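Local coordinates for protein sugar kinase MJ0406 (Methanococcus jannaschii, PDB 2C4E) that catalyses the ATP-dependent phosphorylation of nucleosides, chiefly inosine, guanosine and cytidine, to nucleoside monophosphates, using magnesium or manganese, at residues 7-12 with 129-134; 232-237 with 270-275. All coordinates share one frame; numbering follows the deposited sequence.

In the fold
Contact 1 pairs two parallel strands within the eight-stranded central sheet of this ribokinase fold, whereas contact 2 lays the loop after its edge strand 228-231 on helix 263-277. Their centres are 25 Å apart and their nearest atoms about 11 Å, so they do not touch. Helix 245-258 links them: Ile-8 of contact 1 touches Leu-254 and Val-258, and Thr-273 and Ala-274 of segment 270-275 touch Ser-248. That helix also carries Asp-247, the inferred proton acceptor, and Arg-250, the inferred transition-state stabiliser. The Arg-250 side chain is about 9 Å from that of Ile-8 and about 10 Å from that of Ala-271; the side chain of Pro-232 is about 6 Å from Gly-219, an ATP-binding residue.

Contact 1 of 2, residues 7-12 with 129-134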
loop_
_atom_site.group_PDB
_atom_site.type_symbol
_atom_site.label_atom_id
_atom_site.label_comp_id
_atom_site.label_asym_id
_atom_site.label_seq_id
_atom_site.Cartn_x
_atom_site.Cartn_y
_atom_site.Cartn_z
ATOM N N LYS A 7 -34.005 -10.832 7.550
ATOM C CA LYS A 7 -32.747 -10.730 6.865
ATOM C C LYS A 7 -32.282 -9.292 7.095
ATOM O O LYS A 7 -33.044 -8.419 7.491
ATOM C CB LYS A 7 -32.967 -11.070 5.386
ATOM C CG LYS A 7 -31.740 -11.262 4.459
ATOM C CD LYS A 7 -32.155 -11.905 3.120
ATOM C CE LYS A 7 -30.973 -12.487 2.327
ATOM N NZ LYS A 7 -31.374 -13.035 0.982
ATOM N N ILE A 8 -31.004 -9.079 6.886
ATOM C CA ILE A 8 -30.410 -7.771 7.041
ATOM C C ILE A 8 -29.604 -7.466 5.796
ATOM O O ILE A 8 -28.842 -8.308 5.336
ATOM C CB ILE A 8 -29.478 -7.744 8.270
ATOM C CG1 ILE A 8 -30.281 -8.082 9.530
ATOM C CG2 ILE A 8 -28.805 -6.371 8.393
ATOM C CD1 ILE A 8 -29.451 -8.202 10.788
ATOM N N THR A 9 -29.794 -6.267 5.259
ATOM C CA THR A 9 -28.996 -5.732 4.172
ATOM C C THR A 9 -27.913 -4.853 4.771
ATOM O O THR A 9 -28.201 -4.022 5.620
ATOM C CB THR A 9 -29.866 -4.853 3.262
ATOM O OG1 THR A 9 -30.957 -5.617 2.715
ATOM C CG2 THR A 9 -29.058 -4.381 2.056
ATOM N N CYS A 10 -26.663 -5.081 4.390
ATOM C CA CYS A 10 -25.559 -4.220 4.780
ATOM C C CYS A 10 -25.062 -3.468 3.570
ATOM O O CYS A 10 -24.746 -4.081 2.561
ATOM C CB CYS A 10 -24.408 -5.037 5.333
ATOM S SG CYS A 10 -24.846 -5.882 6.864
ATOM N N VAL A 11 -25.004 -2.146 3.689
ATOM C CA VAL A 11 -24.646 -1.259 2.605
ATOM C C VAL A 11 -23.342 -0.573 2.988
ATOM O O VAL A 11 -23.170 -0.072 4.107
ATOM C CB VAL A 11 -25.732 -0.172 2.384
ATOM C CG1 VAL A 11 -25.303 0.815 1.321
ATOM C CG2 VAL A 11 -27.074 -0.806 2.032
ATOM N N GLY A 12 -22.402 -0.573 2.067
ATOM C CA GLY A 12 -21.165 0.148 2.267
ATOM C C GLY A 12 -19.965 -0.656 1.813
ATOM O O GLY A 12 -20.066 -1.561 0.987
ATOM N N PHE A 129 -35.427 -2.569 -0.913
ATOM C CA PHE A 129 -34.937 -3.566 0.004
ATOM C C PHE A 129 -36.133 -4.300 0.562
ATOM O O PHE A 129 -37.148 -3.681 0.891
ATOM C CB PHE A 129 -34.183 -2.877 1.147
ATOM C CG PHE A 129 -32.998 -2.060 0.692
ATOM C CD1 PHE A 129 -31.844 -2.684 0.286
ATOM C CD2 PHE A 129 -33.048 -0.678 0.664
ATOM C CE1 PHE A 129 -30.750 -1.945 -0.124
ATOM C CE2 PHE A 129 -31.945 0.047 0.243
ATOM C CZ PHE A 129 -30.806 -0.602 -0.132
ATOM N N ASN A 130 -36.024 -5.619 0.666
ATOM C CA ASN A 130 -37.095 -6.423 1.218
ATOM C C ASN A 130 -36.726 -7.032 2.555
ATOM O O ASN A 130 -37.394 -7.958 3.024
ATOM C CB ASN A 130 -37.474 -7.535 0.222
ATOM C CG ASN A 130 -37.989 -6.986 -1.091
ATOM O OD1 ASN A 130 -37.677 -7.523 -2.172
ATOM N ND2 ASN A 130 -38.796 -5.926 -1.020
ATOM N N THR A 131 -35.682 -6.496 3.173
ATOM C CA THR A 131 -35.171 -7.004 4.437
ATOM C C THR A 131 -35.771 -6.295 5.652
ATOM O O THR A 131 -36.305 -5.204 5.548
ATOM C CB THR A 131 -33.642 -6.837 4.460
ATOM O OG1 THR A 131 -33.290 -5.523 3.992
ATOM C CG2 THR A 131 -32.992 -7.803 3.480
ATOM N N GLU A 132 -35.672 -6.926 6.815
ATOM C CA GLU A 132 -36.169 -6.315 8.045
ATOM C C GLU A 132 -35.362 -5.091 8.444
ATOM O O GLU A 132 -35.926 -4.149 8.968
ATOM C CB GLU A 132 -36.170 -7.317 9.190
ATOM C CG GLU A 132 -37.398 -8.209 9.122
ATOM C CD GLU A 132 -37.405 -9.343 10.107
ATOM O OE1 GLU A 132 -36.709 -9.260 11.141
ATOM O OE2 GLU A 132 -38.155 -10.310 9.836
ATOM N N ILE A 133 -34.051 -5.159 8.244
ATOM C CA ILE A 133 -33.133 -4.060 8.583
ATOM C C ILE A 133 -32.211 -3.774 7.424
ATOM O O ILE A 133 -31.699 -4.692 6.793
ATOM C CB ILE A 133 -32.276 -4.381 9.826
ATOM C CG1 ILE A 133 -33.172 -4.736 11.006
ATOM C CG2 ILE A 133 -31.360 -3.194 10.131
ATOM C CD1 ILE A 133 -32.413 -5.019 12.287
ATOM N N VAL A 134 -32.038 -2.498 7.120
ATOM C CA VAL A 134 -31.015 -2.037 6.208
ATOM C C VAL A 134 -29.986 -1.318 7.073
ATOM O O VAL A 134 -30.279 -0.270 7.668
ATOM C CB VAL A 134 -31.616 -1.089 5.148
ATOM C CG1 VAL A 134 -30.538 -0.448 4.330
ATOM C CG2 VAL A 134 -32.603 -1.862 4.269
#
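Parallel pairing in the central sheet of the ribokinase fold brings Ile-8 beside Ile-133 and Thr-9 beside Val-134, strand 7-11 lying between strands 58-62 and 131-136. The evidence is a bond from Thr-9 N to Ile-133 O, 2.9 Å long with 164° at the hydrogen. The pairing frays where segment 129-134 turns a corner at Glu-132: Lys-7 O receives two weak bonds, from Glu-132 N at 3.1 Å and from Ile-133 N at 3.5 Å.

On one face, Ile-8 CG1 meets Ile-133 CB at 4.2 Å, and both residues reach helix 245-258. The other face holds Thr-9, Val-11 and Val-134, the two valines meeting helix 141-151. Here the side chains of Thr-9 and Thr-131 cross at about a right angle, with Thr-9 OG1 2.7 Å from Thr-131 OG1. Thr-131 achieves this by tucking its hydroxyl between its own N and carbonyl carbon (chi1 45°); its CG2, anti to the carbonyl carbon, lies against Thr-9 OG1 as well as against CB and CG of Lys-7. The Thr-131 proton has a choice of acceptors, because Ile-133 O lies 3.3 Å from Thr-131 OG1 as a weaker alternative. In Thr-9 the methyl is anti to the backbone N and packs obliquely on the Phe-129 ring, Thr-9 CG2 lying 3.7 Å from Phe-129 CE1. Val-11 CG2 approaches the same ring at CZ and also touches Val-134 CG1, 4.2 Å away.

Outside the pair, Thr-9 OG1 bonds Glu-60 OE2 of the flanking strand. A polar chain, carboxylate to hydroxyl to hydroxyl, therefore runs across three neighbouring strands beside Phe-129, Val-11 and Val-134. The buried oxygen of Thr-9 has a partner on each neighbouring strand, and the Glu-60 carboxylate would probably favour Thr-9 acting as donor toward it.

Contact 2 of 2, residues 232-237 with 270-275; sequences PCIKAG and GAATAS
Peptide groups, not rings, are the flat elements between Ile-234 and Ser-275, and they meet the opposing methyl and methylene groups through their carbonyl oxygens. Ile-234 O lies 3.3 Å from Ser-275 CB, and Pro-232 O comes to 3.6 Å from Ala-271 CB. In the reverse sense, Ser-275 O is pressed against Ala-236 CB at 3.1 Å, a tight approach for a carbonyl oxygen and a methyl.

Between these contacts the Ile-234 side chain points at the helix and divides. CG1, held beside the backbone N (chi1 -64°), rests against Ala-271 CB at 3.8 Å and then reaches toward Ala-272, while CG2 leans on the serine's CB and OG. This is a loop-on-helix packing of the ribokinase fold: the irregular chain that leaves edge strand 228-231 for helix 245-258 runs over helix 263-277, whose small alanines let it come close. Val-293 of helix 290-299 touches Ala-272.

One ordered water bridges the two backbones, accepting from Ile-234 N at 3.0 Å and donating to Ala-271 O at 2.8 Å. The serine hydroxyl turns back on its own helix: at chi1 77°, Ser-275 OG donates to Ala-272 O over 2.6 Å, tilted 20° from the carbonyl plane. The same hydroxyl oxygen is also bonded to Arg-296 NH1 of helix 290-299.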
loop_
_atom_site.group_PDB
_atom_site.type_symbol
_atom_site.label_atom_id
_atom_site.label_comp_id
_atom_site.label_asym_id
_atom_site.label_seq_id
_atom_site.Cartn_x
_atom_site.Cartn_y
_atom_site.Cartn_z
ATOM N N PRO A 232 -22.247 -3.728 29.913
ATOM C CA PRO A 232 -20.827 -3.843 30.233
ATOM C C PRO A 232 -20.026 -4.355 29.047
ATOM O O PRO A 232 -20.577 -4.914 28.083
ATOM C CB PRO A 232 -20.791 -4.850 31.399
ATOM C CG PRO A 232 -22.217 -5.172 31.722
ATOM C CD PRO A 232 -23.037 -4.792 30.557
ATOM N N CYS A 233 -18.727 -4.104 29.106
ATOM C CA CYS A 233 -17.778 -4.744 28.221
ATOM C C CYS A 233 -17.640 -6.196 28.672
ATOM O O CYS A 233 -17.660 -6.472 29.870
ATOM C CB CYS A 233 -16.434 -4.031 28.316
ATOM S SG CYS A 233 -15.210 -4.620 27.132
ATOM N N ILE A 234 -17.528 -7.115 27.718
ATOM C CA ILE A 234 -17.347 -8.531 28.016
ATOM C C ILE A 234 -15.872 -8.855 27.819
ATOM O O ILE A 234 -15.319 -8.632 26.744
ATOM C CB ILE A 234 -18.235 -9.415 27.101
ATOM C CG1 ILE A 234 -19.725 -9.156 27.373
ATOM C CG2 ILE A 234 -17.899 -10.894 27.281
ATOM C CD1 ILE A 234 -20.251 -9.723 28.691
ATOM N N LYS A 235 -15.238 -9.371 28.868
ATOM C CA LYS A 235 -13.804 -9.658 28.838
ATOM C C LYS A 235 -13.450 -10.714 27.784
ATOM O O LYS A 235 -14.034 -11.803 27.751
ATOM C CB LYS A 235 -13.317 -10.117 30.215
ATOM C CG LYS A 235 -13.360 -9.032 31.282
ATOM C CD LYS A 235 -12.539 -9.416 32.505
ATOM C CE LYS A 235 -12.775 -8.456 33.660
ATOM N NZ LYS A 235 -11.663 -8.484 34.653
ATOM N N ALA A 236 -12.497 -10.369 26.921
ATOM C CA ALA A 236 -11.959 -11.303 25.934
ATOM C C ALA A 236 -10.819 -12.105 26.562
ATOM O O ALA A 236 -10.447 -11.871 27.714
ATOM C CB ALA A 236 -11.470 -10.546 24.709
ATOM N N GLY A 237 -10.268 -13.047 25.800
ATOM C CA GLY A 237 -9.142 -13.848 26.247
ATOM C C GLY A 237 -7.833 -13.074 26.205
ATOM O O GLY A 237 -7.092 -13.048 27.186
ATOM N N GLY A 270 -24.099 -7.950 21.319
ATOM C CA GLY A 270 -23.114 -7.139 20.625
ATOM C C GLY A 270 -21.772 -7.148 21.351
ATOM O O GLY A 270 -20.712 -7.386 20.752
ATOM N N ALA A 271 -21.836 -6.923 22.658
ATOM C CA ALA A 271 -20.648 -6.914 23.515
ATOM C C ALA A 271 -19.934 -8.261 23.481
ATOM O O ALA A 271 -18.717 -8.320 23.329
ATOM C CB ALA A 271 -21.032 -6.570 24.929
ATOM N N ALA A 272 -20.693 -9.343 23.605
ATOM C CA ALA A 272 -20.106 -10.682 23.604
ATOM C C ALA A 272 -19.476 -10.992 22.249
ATOM O O ALA A 272 -18.386 -11.561 22.172
ATOM C CB ALA A 272 -21.143 -11.706 23.956
ATOM N N THR A 273 -20.140 -10.586 21.176
ATOM C CA THR A 273 -19.599 -10.815 19.838
ATOM C C THR A 273 -18.276 -10.108 19.646
ATOM O O THR A 273 -17.328 -10.696 19.134
ATOM C CB THR A 273 -20.581 -10.340 18.753
ATOM O OG1 THR A 273 -21.849 -10.965 18.945
ATOM C CG2 THR A 273 -20.129 -10.812 17.373
ATOM N N ALA A 274 -18.216 -8.844 20.063
ATOM C CA ALA A 274 -17.010 -8.033 19.951
ATOM C C ALA A 274 -15.844 -8.622 20.712
ATOM O O ALA A 274 -14.690 -8.443 20.316
ATOM C CB ALA A 274 -17.276 -6.612 20.445
ATOM N N SER A 275 -16.141 -9.329 21.803
ATOM C CA SER A 275 -15.103 -9.934 22.633
ATOM C C SER A 275 -14.378 -11.076 21.918
ATOM O O SER A 275 -13.242 -11.387 22.266
ATOM C CB SER A 275 -15.686 -10.419 23.968
ATOM O OG SER A 275 -16.409 -11.633 23.828
HETATM O O HOH W 1 -17.310 -6.347 24.780
#